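Local coordinates for uncharacterized protein YJL217W (Saccharomyces cerevisiae, PDB 3O12) that functions in the galactose metabolic pathway via the GAL83 protein and may control the level of the enolase ENO1, at residues G72-F83 / S181-C191; Y141-L150 / Q162-W170. One frame throughout, in Å; residues are numbered along the deposited sequence.

Contact 1 (G72-F83 / S181-C191)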
loop_
_atom_site.group_PDB
_atom_site.type_symbol
_atom_site.label_atom_id
_atom_site.label_comp_id
_atom_site.label_asym_id
_atom_site.label_seq_id
_atom_site.Cartn_x
_atom_site.Cartn_y
_atom_site.Cartn_z
ATOM N N GLY A 72 -0.587 8.629 -7.181
ATOM C CA GLY A 72 -0.567 7.178 -7.203
ATOM C C GLY A 72 -1.947 6.554 -7.230
ATOM O O GLY A 72 -2.942 7.198 -6.885
ATOM N N HIS A 73 -2.013 5.294 -7.635
ATOM C CA HIS A 73 -3.292 4.592 -7.686
ATOM C C HIS A 73 -3.624 3.999 -6.330
ATOM O O HIS A 73 -2.797 3.320 -5.729
ATOM C CB HIS A 73 -3.263 3.478 -8.737
ATOM C CG HIS A 73 -2.802 3.926 -10.090
ATOM N ND1 HIS A 73 -3.481 4.868 -10.838
ATOM C CD2 HIS A 73 -1.732 3.554 -10.831
ATOM C CE1 HIS A 73 -2.851 5.048 -11.987
ATOM N NE2 HIS A 73 -1.785 4.267 -12.006
ATOM N N PHE A 74 -4.842 4.232 -5.847
ATOM C CA PHE A 74 -5.232 3.748 -4.523
ATOM C C PHE A 74 -6.701 3.367 -4.549
ATOM O O PHE A 74 -7.557 4.186 -4.898
ATOM C CB PHE A 74 -4.963 4.845 -3.472
ATOM C CG PHE A 74 -5.537 4.560 -2.102
ATOM C CD1 PHE A 74 -5.239 3.389 -1.423
ATOM C CD2 PHE A 74 -6.331 5.507 -1.466
ATOM C CE1 PHE A 74 -5.756 3.138 -0.163
ATOM C CE2 PHE A 74 -6.844 5.265 -0.195
ATOM C CZ PHE A 74 -6.556 4.083 0.458
ATOM N N LEU A 75 -7.000 2.114 -4.212
ATOM C CA LEU A 75 -8.392 1.689 -4.073
ATOM C C LEU A 75 -8.674 1.594 -2.579
ATOM O O LEU A 75 -8.252 0.655 -1.910
ATOM C CB LEU A 75 -8.637 0.337 -4.762
ATOM C CG LEU A 75 -10.041 -0.265 -4.627
ATOM C CD1 LEU A 75 -11.108 0.693 -5.186
ATOM C CD2 LEU A 75 -10.114 -1.622 -5.321
ATOM N N GLY A 76 -9.386 2.584 -2.054
ATOM C CA GLY A 76 -9.577 2.690 -0.619
ATOM C C GLY A 76 -10.936 2.225 -0.119
ATOM O O GLY A 76 -11.981 2.693 -0.577
ATOM N N VAL A 77 -10.908 1.319 0.850
ATOM C CA VAL A 77 -12.105 0.829 1.510
ATOM C C VAL A 77 -12.226 1.566 2.837
ATOM O O VAL A 77 -11.253 1.646 3.608
ATOM C CB VAL A 77 -12.003 -0.687 1.768
ATOM C CG1 VAL A 77 -13.295 -1.212 2.392
ATOM C CG2 VAL A 77 -11.685 -1.434 0.461
ATOM N N GLU A 78 -13.398 2.124 3.114
ATOM C CA GLU A 78 -13.573 2.934 4.309
ATOM C C GLU A 78 -13.817 2.074 5.545
ATOM O O GLU A 78 -14.586 1.100 5.514
ATOM C CB GLU A 78 -14.700 3.954 4.101
ATOM C CG GLU A 78 -14.801 4.985 5.210
ATOM C CD GLU A 78 -15.867 6.033 4.974
ATOM O OE1 GLU A 78 -16.376 6.149 3.837
ATOM O OE2 GLU A 78 -16.197 6.746 5.944
ATOM N N THR A 79 -13.141 2.441 6.632
ATOM C CA THR A 79 -13.169 1.700 7.888
ATOM C C THR A 79 -13.777 2.550 8.980
ATOM O O THR A 79 -14.056 3.729 8.774
ATOM C CB THR A 79 -11.725 1.382 8.371
ATOM O OG1 THR A 79 -11.127 2.566 8.935
ATOM C CG2 THR A 79 -10.860 0.882 7.230
ATOM N N GLY A 80 -13.950 1.947 10.155
ATOM C CA GLY A 80 -14.229 2.690 11.368
ATOM C C GLY A 80 -12.945 3.174 12.031
ATOM O O GLY A 80 -11.924 3.377 11.367
ATOM N N SER A 81 -12.979 3.335 13.351
ATOM C CA SER A 81 -11.878 4.008 14.046
ATOM C C SER A 81 -10.693 3.112 14.365
ATOM O O SER A 81 -9.660 3.590 14.857
ATOM C CB SER A 81 -12.383 4.673 15.326
ATOM O OG SER A 81 -12.916 3.713 16.213
ATOM N N ALA A 82 -10.846 1.823 14.103
ATOM C CA ALA A 82 -9.778 0.845 14.278
ATOM C C ALA A 82 -10.045 -0.312 13.333
ATOM O O ALA A 82 -11.206 -0.648 13.063
ATOM C CB ALA A 82 -9.751 0.350 15.702
ATOM N N PHE A 83 -8.989 -0.933 12.823
ATOM C CA PHE A 83 -9.169 -2.019 11.871
ATOM C C PHE A 83 -7.917 -2.866 11.717
ATOM O O PHE A 83 -6.825 -2.428 12.063
ATOM C CB PHE A 83 -9.549 -1.455 10.489
ATOM C CG PHE A 83 -8.422 -0.729 9.803
ATOM C CD1 PHE A 83 -7.520 -1.408 9.002
ATOM C CD2 PHE A 83 -8.249 0.635 9.991
ATOM C CE1 PHE A 83 -6.469 -0.741 8.394
ATOM C CE2 PHE A 83 -7.210 1.316 9.383
ATOM C CZ PHE A 83 -6.311 0.637 8.591
ATOM N N SER A 181 -8.557 8.637 14.171
ATOM C CA SER A 181 -9.542 9.138 13.219
ATOM C C SER A 181 -10.816 8.334 13.377
ATOM O O SER A 181 -10.765 7.151 13.745
ATOM C CB SER A 181 -9.008 8.983 11.786
ATOM O OG SER A 181 -9.865 9.623 10.851
ATOM N N ASP A 182 -11.960 8.962 13.101
ATOM C CA ASP A 182 -13.229 8.245 13.099
ATOM C C ASP A 182 -13.285 7.216 11.966
ATOM O O ASP A 182 -13.974 6.197 12.066
ATOM C CB ASP A 182 -14.412 9.217 12.956
ATOM C CG ASP A 182 -14.664 10.024 14.203
ATOM O OD1 ASP A 182 -14.166 9.634 15.283
ATOM O OD2 ASP A 182 -15.374 11.048 14.099
ATOM N N HIS A 183 -12.548 7.495 10.893
ATOM C CA HIS A 183 -12.509 6.632 9.718
ATOM C C HIS A 183 -11.146 6.654 9.066
ATOM O O HIS A 183 -10.451 7.668 9.093
ATOM C CB HIS A 183 -13.520 7.104 8.674
ATOM C CG HIS A 183 -14.927 7.112 9.173
ATOM N ND1 HIS A 183 -15.656 5.958 9.347
ATOM C CD2 HIS A 183 -15.727 8.130 9.562
ATOM C CE1 HIS A 183 -16.855 6.266 9.808
ATOM N NE2 HIS A 183 -16.924 7.577 9.953
ATOM N N TYR A 184 -10.792 5.530 8.452
ATOM C CA TYR A 184 -9.630 5.464 7.583
ATOM C C TYR A 184 -10.046 4.924 6.228
ATOM O O TYR A 184 -11.139 4.363 6.077
ATOM C CB TYR A 184 -8.545 4.548 8.170
ATOM C CG TYR A 184 -8.030 4.976 9.526
ATOM C CD1 TYR A 184 -6.970 5.866 9.633
ATOM C CD2 TYR A 184 -8.607 4.489 10.700
ATOM C CE1 TYR A 184 -6.487 6.261 10.884
ATOM C CE2 TYR A 184 -8.132 4.879 11.955
ATOM C CZ TYR A 184 -7.081 5.764 12.033
ATOM O OH TYR A 184 -6.595 6.147 13.265
ATOM N N LEU A 185 -9.179 5.095 5.241
ATOM C CA LEU A 185 -9.299 4.380 3.975
ATOM C C LEU A 185 -8.130 3.422 3.887
ATOM O O LEU A 185 -7.003 3.797 4.178
ATOM C CB LEU A 185 -9.270 5.358 2.797
ATOM C CG LEU A 185 -10.452 6.327 2.769
ATOM C CD1 LEU A 185 -10.180 7.503 1.855
ATOM C CD2 LEU A 185 -11.699 5.575 2.328
ATOM N N VAL A 186 -8.379 2.182 3.506
ATOM C CA VAL A 186 -7.300 1.211 3.390
ATOM C C VAL A 186 -7.527 0.335 2.169
ATOM O O VAL A 186 -8.664 -0.007 1.830
ATOM C CB VAL A 186 -7.141 0.363 4.698
ATOM C CG1 VAL A 186 -8.408 -0.429 5.023
ATOM C CG2 VAL A 186 -5.919 -0.564 4.617
ATOM N N GLY A 187 -6.454 -0.032 1.486
ATOM C CA GLY A 187 -6.612 -0.840 0.295
ATOM C C GLY A 187 -5.409 -0.834 -0.630
ATOM O O GLY A 187 -4.382 -0.203 -0.345
ATOM N N PRO A 188 -5.505 -1.560 -1.741
ATOM C CA PRO A 188 -4.455 -1.662 -2.757
ATOM C C PRO A 188 -3.872 -0.320 -3.187
ATOM O O PRO A 188 -4.583 0.668 -3.373
ATOM C CB PRO A 188 -5.192 -2.323 -3.932
ATOM C CG PRO A 188 -6.173 -3.186 -3.248
ATOM C CD PRO A 188 -6.707 -2.315 -2.138
HETATM N N MSE A 189 -2.556 -0.307 -3.373
HETATM C CA MSE A 189 -1.874 0.855 -3.901
HETATM C C MSE A 189 -0.854 0.392 -4.940
HETATM O O MSE A 189 -0.254 -0.668 -4.794
HETATM C CB MSE A 189 -1.199 1.579 -2.727
HETATM C CG MSE A 189 -0.199 2.664 -3.048
HETATM SE SE MSE A 189 1.621 2.048 -3.408
HETATM C CE MSE A 189 2.040 0.902 -1.883
ATOM N N ALA A 190 -0.665 1.182 -5.995
ATOM C CA ALA A 190 0.397 0.908 -6.964
ATOM C C ALA A 190 0.829 2.197 -7.655
ATOM O O ALA A 190 -0.004 3.065 -7.938
ATOM C CB ALA A 190 -0.061 -0.134 -7.988
ATOM N N CYS A 191 2.128 2.314 -7.927
ATOM C CA CYS A 191 2.725 3.540 -8.467
ATOM C C CYS A 191 3.829 3.184 -9.452
ATOM O O CYS A 191 4.551 2.207 -9.251
ATOM C CB CYS A 191 3.387 4.387 -7.351
ATOM S SG CYS A 191 2.282 4.993 -6.104
HETATM O O HOH W 1 -8.754 6.079 15.902
#
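Thr79 and Tyr184 meet through their first torsions: chi1 of 76° sets Thr79 OG1 between its own backbone N and carbonyl carbon, where it accepts a hydrogen bond from Tyr184 N at 3.0 Å, while chi1 of -60° puts Tyr184 CG anti to the carbonyl carbon, which brings the ring edge to OG1. The two chains are antiparallel neighbours in one sheet of an all-beta, two-sheet fold, and beyond the strand ends they stay together as loops. OG1 also donates to Gly80 O, so one hydroxyl serves both segments. Phe83 points the edge of its ring at the face of Tyr184 in an offset edge-to-face pair with planes at 60°. Val186 packs its CG1 over a face of Phe83 and against Thr79 CG2, and Val104 of strand 102-105 adds to this apolar cluster. On the strands, Phe74 CZ reaches Leu185 CB at 3.8 Å, the side chains crossing at about a right angle. Gly187 CA makes a CA-H...O contact of 3.1 Å with Leu75 O. At the exposed end, Glu78 lays OE2 over the face of the His183 ring, its carboxylate almost perpendicular to it. In the plane of that imidazole, His183 ND1 donates to Thr79 O at 2.8 Å.

Contact 2 (Y141-L150 / Q162-W170)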
loop_
_atom_site.group_PDB
_atom_site.type_symbol
_atom_site.label_atom_id
_atom_site.label_comp_id
_atom_site.label_asym_id
_atom_site.label_seq_id
_atom_site.Cartn_x
_atom_site.Cartn_y
_atom_site.Cartn_z
ATOM N N TYR A 141 14.176 -7.204 0.243
ATOM C CA TYR A 141 13.175 -8.194 0.629
ATOM C C TYR A 141 13.686 -9.613 0.418
ATOM O O TYR A 141 14.186 -9.946 -0.656
ATOM C CB TYR A 141 11.879 -7.985 -0.158
ATOM C CG TYR A 141 10.752 -8.919 0.234
ATOM C CD1 TYR A 141 10.323 -9.015 1.555
ATOM C CD2 TYR A 141 10.102 -9.693 -0.722
ATOM C CE1 TYR A 141 9.280 -9.869 1.914
ATOM C CE2 TYR A 141 9.058 -10.542 -0.376
ATOM C CZ TYR A 141 8.649 -10.620 0.942
ATOM O OH TYR A 141 7.622 -11.467 1.294
ATOM N N GLY A 142 13.528 -10.449 1.440
ATOM C CA GLY A 142 14.030 -11.812 1.403
ATOM C C GLY A 142 13.082 -12.846 0.819
ATOM O O GLY A 142 13.466 -13.998 0.624
ATOM N N GLY A 143 11.844 -12.449 0.543
ATOM C CA GLY A 143 10.861 -13.382 0.017
ATOM C C GLY A 143 10.689 -13.289 -1.490
ATOM O O GLY A 143 11.575 -12.818 -2.203
ATOM N N ASN A 144 9.541 -13.743 -1.978
ATOM C CA ASN A 144 9.226 -13.644 -3.397
ATOM C C ASN A 144 8.517 -12.325 -3.645
ATOM O O ASN A 144 7.379 -12.140 -3.224
ATOM C CB ASN A 144 8.342 -14.811 -3.839
ATOM C CG ASN A 144 7.959 -14.737 -5.310
ATOM O OD1 ASN A 144 8.442 -13.878 -6.057
ATOM N ND2 ASN A 144 7.082 -15.645 -5.736
ATOM N N ALA A 145 9.200 -11.401 -4.310
ATOM C CA ALA A 145 8.634 -10.074 -4.526
ATOM C C ALA A 145 7.336 -10.133 -5.334
ATOM O O ALA A 145 6.476 -9.265 -5.191
ATOM C CB ALA A 145 9.650 -9.164 -5.199
ATOM N N ARG A 146 7.186 -11.160 -6.168
ATOM C CA ARG A 146 6.036 -11.239 -7.069
ATOM C C ARG A 146 4.784 -11.850 -6.436
ATOM O O ARG A 146 3.739 -11.941 -7.082
ATOM C CB ARG A 146 6.409 -11.967 -8.364
ATOM C CG ARG A 146 7.386 -11.177 -9.225
ATOM C CD ARG A 146 7.984 -12.030 -10.334
ATOM N NE ARG A 146 6.995 -12.405 -11.341
ATOM C CZ ARG A 146 6.711 -11.675 -12.415
ATOM N NH1 ARG A 146 5.799 -12.098 -13.281
ATOM N NH2 ARG A 146 7.337 -10.524 -12.625
ATOM N N ASP A 147 4.884 -12.254 -5.173
ATOM C CA ASP A 147 3.733 -12.838 -4.486
ATOM C C ASP A 147 3.925 -12.738 -2.981
ATOM O O ASP A 147 4.695 -13.497 -2.390
ATOM C CB ASP A 147 3.568 -14.297 -4.903
ATOM C CG ASP A 147 2.254 -14.905 -4.448
ATOM O OD1 ASP A 147 1.432 -14.209 -3.821
ATOM O OD2 ASP A 147 2.034 -16.107 -4.736
ATOM N N PHE A 148 3.247 -11.777 -2.359
ATOM C CA PHE A 148 3.360 -11.613 -0.920
ATOM C C PHE A 148 2.044 -11.100 -0.357
ATOM O O PHE A 148 1.166 -10.661 -1.109
ATOM C CB PHE A 148 4.508 -10.651 -0.551
ATOM C CG PHE A 148 4.296 -9.231 -1.018
ATOM C CD1 PHE A 148 3.702 -8.285 -0.180
ATOM C CD2 PHE A 148 4.679 -8.834 -2.292
ATOM C CE1 PHE A 148 3.501 -6.969 -0.605
ATOM C CE2 PHE A 148 4.467 -7.515 -2.723
ATOM C CZ PHE A 148 3.879 -6.588 -1.875
ATOM N N TRP A 149 1.910 -11.180 0.963
ATOM C CA TRP A 149 0.757 -10.641 1.670
ATOM C C TRP A 149 1.199 -9.527 2.605
ATOM O O TRP A 149 2.322 -9.534 3.136
ATOM C CB TRP A 149 0.061 -11.712 2.521
ATOM C CG TRP A 149 -0.687 -12.782 1.757
ATOM C CD1 TRP A 149 -2.032 -12.839 1.541
ATOM C CD2 TRP A 149 -0.129 -13.951 1.146
ATOM N NE1 TRP A 149 -2.347 -13.969 0.824
ATOM C CE2 TRP A 149 -1.196 -14.669 0.566
ATOM C CE3 TRP A 149 1.169 -14.455 1.025
ATOM C CZ2 TRP A 149 -1.004 -15.874 -0.121
ATOM C CZ3 TRP A 149 1.363 -15.654 0.337
ATOM C CH2 TRP A 149 0.278 -16.346 -0.226
ATOM N N LEU A 150 0.304 -8.573 2.817
ATOM C CA LEU A 150 0.480 -7.537 3.831
ATOM C C LEU A 150 -0.675 -7.557 4.794
ATOM O O LEU A 150 -1.814 -7.813 4.404
ATOM C CB LEU A 150 0.546 -6.146 3.202
ATOM C CG LEU A 150 1.798 -5.899 2.372
ATOM C CD1 LEU A 150 1.614 -4.702 1.449
ATOM C CD2 LEU A 150 3.041 -5.725 3.272
ATOM N N GLN A 162 2.689 -5.831 8.972
ATOM C CA GLN A 162 3.338 -7.131 8.899
ATOM C C GLN A 162 3.330 -7.612 7.453
ATOM O O GLN A 162 2.461 -7.225 6.653
ATOM C CB GLN A 162 2.605 -8.147 9.773
ATOM C CG GLN A 162 2.602 -7.810 11.253
ATOM C CD GLN A 162 1.615 -8.657 12.026
ATOM O OE1 GLN A 162 1.907 -9.796 12.406
ATOM N NE2 GLN A 162 0.437 -8.109 12.262
ATOM N N VAL A 163 4.294 -8.463 7.112
ATOM C CA VAL A 163 4.393 -9.013 5.769
ATOM C C VAL A 163 4.457 -10.531 5.872
ATOM O O VAL A 163 4.867 -11.066 6.904
ATOM C CB VAL A 163 5.643 -8.455 5.038
ATOM C CG1 VAL A 163 6.930 -8.914 5.734
ATOM C CG2 VAL A 163 5.666 -8.868 3.585
ATOM N N SER A 164 4.046 -11.227 4.820
ATOM C CA SER A 164 4.158 -12.683 4.823
ATOM C C SER A 164 4.424 -13.241 3.434
ATOM O O SER A 164 3.900 -12.738 2.444
ATOM C CB SER A 164 2.885 -13.306 5.397
ATOM O OG SER A 164 2.997 -14.724 5.437
ATOM N N SER A 165 5.251 -14.283 3.362
ATOM C CA SER A 165 5.505 -14.959 2.097
ATOM C C SER A 165 4.671 -16.229 1.963
ATOM O O SER A 165 4.642 -16.846 0.899
ATOM C CB SER A 165 6.984 -15.316 1.983
ATOM O OG SER A 165 7.332 -16.269 2.972
ATOM N N ASP A 166 3.986 -16.617 3.037
ATOM C CA ASP A 166 3.308 -17.915 3.057
ATOM C C ASP A 166 1.909 -17.897 3.674
ATOM O O ASP A 166 1.216 -18.920 3.690
ATOM C CB ASP A 166 4.189 -18.974 3.737
ATOM C CG ASP A 166 4.545 -18.619 5.174
ATOM O OD1 ASP A 166 5.404 -19.322 5.751
ATOM O OD2 ASP A 166 3.981 -17.657 5.735
ATOM N N LYS A 167 1.492 -16.729 4.149
ATOM C CA LYS A 167 0.193 -16.573 4.801
ATOM C C LYS A 167 0.131 -17.376 6.103
ATOM O O LYS A 167 -0.954 -17.624 6.635
ATOM C CB LYS A 167 -0.956 -16.964 3.856
ATOM C CG LYS A 167 -2.178 -16.056 3.973
ATOM C CD LYS A 167 -3.333 -16.513 3.105
ATOM C CE LYS A 167 -4.545 -15.615 3.326
ATOM N NZ LYS A 167 -5.731 -16.062 2.533
ATOM N N LYS A 168 1.299 -17.774 6.608
ATOM C CA LYS A 168 1.392 -18.537 7.852
ATOM C C LYS A 168 2.117 -17.753 8.946
ATOM O O LYS A 168 1.659 -17.719 10.088
ATOM C CB LYS A 168 2.108 -19.875 7.627
ATOM C CG LYS A 168 1.484 -20.765 6.554
ATOM C CD LYS A 168 0.064 -21.162 6.915
ATOM C CE LYS A 168 -0.583 -21.966 5.802
ATOM N NZ LYS A 168 -1.987 -22.316 6.155
ATOM N N THR A 169 3.252 -17.146 8.585
ATOM C CA THR A 169 4.104 -16.393 9.497
ATOM C C THR A 169 4.112 -14.925 9.077
ATOM O O THR A 169 4.245 -14.626 7.891
ATOM C CB THR A 169 5.548 -16.927 9.435
ATOM O OG1 THR A 169 5.525 -18.359 9.526
ATOM C CG2 THR A 169 6.383 -16.358 10.560
ATOM N N TRP A 170 3.974 -14.021 10.048
ATOM C CA TRP A 170 3.762 -12.594 9.774
ATOM C C TRP A 170 4.730 -11.663 10.507
ATOM O O TRP A 170 4.337 -10.968 11.447
ATOM C CB TRP A 170 2.327 -12.209 10.148
ATOM C CG TRP A 170 1.274 -12.947 9.378
ATOM C CD1 TRP A 170 0.728 -14.159 9.686
ATOM C CD2 TRP A 170 0.629 -12.513 8.169
ATOM N NE1 TRP A 170 -0.212 -14.510 8.744
ATOM C CE2 TRP A 170 -0.289 -13.516 7.801
ATOM C CE3 TRP A 170 0.742 -11.373 7.362
ATOM C CZ2 TRP A 170 -1.094 -13.416 6.664
ATOM C CZ3 TRP A 170 -0.055 -11.277 6.234
ATOM C CH2 TRP A 170 -0.960 -12.291 5.896
HETATM O O HOH W 2 5.051 -16.170 -1.792
#
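Trp149 and Ser164 exchange two backbone hydrogen bonds. The one from Trp149 N to Ser164 O is 2.9 Å long and nearly straight, at 172° about the hydrogen, whereas the return bond from Ser164 N meets Trp149 O tilted out of the carbonyl plane. A water joins the chains further out by donating to both Asp147 O and Ser165 O.

Aromatic contacts gather on the Trp149 side. With CG anti to the carbonyl carbon (chi1 -71°), the indole of Trp149 extends to where the Lys167 chain crosses it at about a right angle. Lys167 CG sits over the five-membered ring, 3.8 Å from the centroid and 12° off the normal, a CH-pi contact. The ring edge faces Ser164 O and Ser165 O, with Trp149 CZ3 3.5 Å from Ser165 O. Glu204 OE1, on strand 199-208, accepts a hydrogen bond from Trp149 NE1 and forms a salt bridge with Lys167 NZ, tying down both partners of the CH-pi contact. Trp170 reaches back to place CH2 3.6 Å from Trp149 CB.

Trp149 and Ser164 belong to the beta hairpin of strands 148-155 and 158-164; Lys167 and Trp170 come from the loop that follows, which opens with a polar turn. Within that turn Ser164 OG accepts from Asp166 N and Lys167 N, forming an ST turn and ST motif, and donates to Thr169 O. Asp166 OD2 takes the N-H groups of Lys168 and Thr169 from the same face of its carboxylate.

Apolar packing occupies the other face of the hairpin. Val163 CG2 lies 4.1 Å from Leu150 CD2 and also touches Tyr141 and Phe148. The valine CG2 meets Tyr141 at the phenol end, 4.0 Å from OH.

Contact 1 is largely buried and joins segments far apart in sequence, whereas contact 2, a local hairpin pairing nested within the loop that contact 1 closes, is only partly buried. Their centres are about 20 Å apart, on opposite sides of the chain's centre, and their nearest atoms about 7 Å apart. The strand pairs belong to different antiparallel sheets, but Phe83 of contact 1 also bonds through its backbone to Val154, on the strand that starts in contact 2. Contact 1 relies on a long run of backbone bonds and on aromatic and aliphatic side chains, with Glu78 and His183 meeting at its exposed end. In contact 2 just two direct backbone bonds cross, supplemented by a lysine-indole CH-pi contact, while hydroxyl and carboxylate bonds shape the turn within 162-170.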